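Local atomic coordinates of probable ABC transporter phosphite binding protein PhnD1 (Prochlorococcus marinus str. MIT 9301, PDB entry 5LQ5), a protein that binds inorganic phosphite strongly, and methylphosphonate and phosphate only very weakly, probably as the solute-binding component of the ABC transporter PhnD1C1E1. Residues P42-N45 with Y46-V50. Residues are numbered along the deposited sequence; the frame is centred on the assembly and turned at random.
Sequences PVIN and YIAAV. With PO3 (phosphite ion), chain B.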
loop_
_atom_site.group_PDB
_atom_site.type_symbol
_atom_site.label_atom_id
_atom_site.label_comp_id
_atom_site.label_asym_id
_atom_site.label_seq_id
_atom_site.Cartn_x
_atom_site.Cartn_y
_atom_site.Cartn_z
ATOM N N PRO A 42 11.130 5.901 9.172
ATOM C CA PRO A 42 10.644 6.297 7.840
ATOM C C PRO A 42 11.653 6.086 6.713
ATOM O O PRO A 42 12.851 6.113 6.932
ATOM C CB PRO A 42 10.312 7.796 7.996
ATOM C CG PRO A 42 10.184 8.011 9.464
ATOM C CD PRO A 42 11.172 7.057 10.079
ATOM N N VAL A 43 11.123 5.880 5.513
ATOM C CA VAL A 43 11.938 5.818 4.291
ATOM C C VAL A 43 11.439 6.792 3.242
ATOM O O VAL A 43 10.285 7.198 3.276
ATOM C CB VAL A 43 11.964 4.394 3.718
ATOM C CG1 VAL A 43 12.621 3.462 4.732
ATOM C CG2 VAL A 43 10.553 3.949 3.286
ATOM N N ILE A 44 12.276 7.069 2.249
ATOM C CA ILE A 44 11.920 8.083 1.237
ATOM C C ILE A 44 10.957 7.613 0.144
ATOM O O ILE A 44 10.223 8.435 -0.396
ATOM C CB ILE A 44 13.149 8.765 0.586
ATOM C CG1 ILE A 44 14.034 7.746 -0.137
ATOM C CG2 ILE A 44 13.888 9.607 1.629
ATOM C CD1 ILE A 44 15.013 8.411 -1.099
ATOM N N ASN A 45 10.966 6.309 -0.189
ATOM C CA ASN A 45 10.144 5.790 -1.307
ATOM C C ASN A 45 9.945 4.277 -1.172
ATOM O O ASN A 45 10.459 3.662 -0.226
ATOM C CB ASN A 45 10.715 6.221 -2.659
ATOM C CG ASN A 45 12.125 5.717 -2.913
ATOM O OD1 ASN A 45 12.512 4.627 -2.464
ATOM N ND2 ASN A 45 12.914 6.514 -3.618
ATOM N N TYR A 46 9.148 3.689 -2.073
ATOM C CA TYR A 46 8.854 2.265 -1.976
ATOM C C TYR A 46 10.115 1.416 -2.151
ATOM O O TYR A 46 10.258 0.412 -1.493
ATOM C CB TYR A 46 7.843 1.835 -3.012
ATOM C CG TYR A 46 6.353 2.132 -2.741
ATOM C CD1 TYR A 46 5.381 1.157 -2.978
ATOM C CD2 TYR A 46 5.908 3.376 -2.330
ATOM C CE1 TYR A 46 4.053 1.421 -2.798
ATOM C CE2 TYR A 46 4.559 3.665 -2.217
ATOM C CZ TYR A 46 3.625 2.682 -2.425
ATOM O OH TYR A 46 2.270 2.929 -2.291
ATOM N N ILE A 47 11.021 1.841 -3.037
ATOM C CA ILE A 47 12.242 1.075 -3.252
ATOM C C ILE A 47 13.044 1.018 -1.968
ATOM O O ILE A 47 13.605 -0.014 -1.627
ATOM C CB ILE A 47 13.062 1.631 -4.420
ATOM C CG1 ILE A 47 12.383 1.270 -5.714
ATOM C CG2 ILE A 47 14.485 1.083 -4.415
ATOM C CD1 ILE A 47 12.935 2.016 -6.925
ATOM N N ALA A 48 13.090 2.133 -1.271
ATOM C CA ALA A 48 13.850 2.227 -0.007
ATOM C C ALA A 48 13.284 1.281 1.068
ATOM O O ALA A 48 14.012 0.823 1.959
ATOM C CB ALA A 48 13.908 3.653 0.509
ATOM N N ALA A 49 11.984 1.047 1.034
ATOM C CA ALA A 49 11.378 0.086 1.960
ATOM C C ALA A 49 11.862 -1.341 1.682
ATOM O O ALA A 49 12.263 -2.073 2.592
ATOM C CB ALA A 49 9.864 0.193 1.906
ATOM N N VAL A 50 11.884 -1.689 0.396
ATOM C CA VAL A 50 12.368 -2.999 -0.033
ATOM C C VAL A 50 13.866 -3.139 0.290
ATOM O O VAL A 50 14.319 -4.135 0.883
ATOM C CB VAL A 50 12.088 -3.258 -1.513
ATOM C CG1 VAL A 50 12.720 -4.603 -1.905
ATOM C CG2 VAL A 50 10.579 -3.282 -1.765
HETATM P P PO3 B . 0.178 -0.447 -2.475
HETATM O O1 PO3 B . -1.270 -0.769 -2.972
HETATM O O2 PO3 B . 1.296 -1.414 -3.046
HETATM O O3 PO3 B . 0.537 1.046 -2.715
#
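Asn45 caps the first turn of the helix with its side-chain amide: OD1 accepts from Ala48 N at 2.8 Å, the donor lying almost straight beyond the C=O bond (173°). CG sits between the backbone N and the carbonyl carbon (chi1 61°), and the turn about CB-CG (chi2 32°) then brings OD1 to face the amide of Ala48. The main-chain O of Asn45 takes the next amide, Ala49 N, at 3.3 Å, in a more bent bond. Beside these polar links runs an apolar strip: Val43 lays CB against Ala48 CB (3.8 Å) and reaches CG2 to Ala49 CB (4.1 Å), while Ile44 CG1 brushes the same Ala48 methyl. Were Asn45 an alanine, Ala48 N would probably lose its capping acceptor and the first turn would be less firmly fixed. That turn carries Tyr46, whose OH donates to phosphite O3 at 2.6 Å; the anion approaches the ring at its edge. Ser126, Thr127, Ser128 and His158 bind the phosphite too. Further out, Ala49 and Val50 pack on Phe63 of strand 60-63. This is a classic Asn N-cap, here placed where helix 46-54 contributes a tyrosine to the ligand pocket of a periplasmic binding protein.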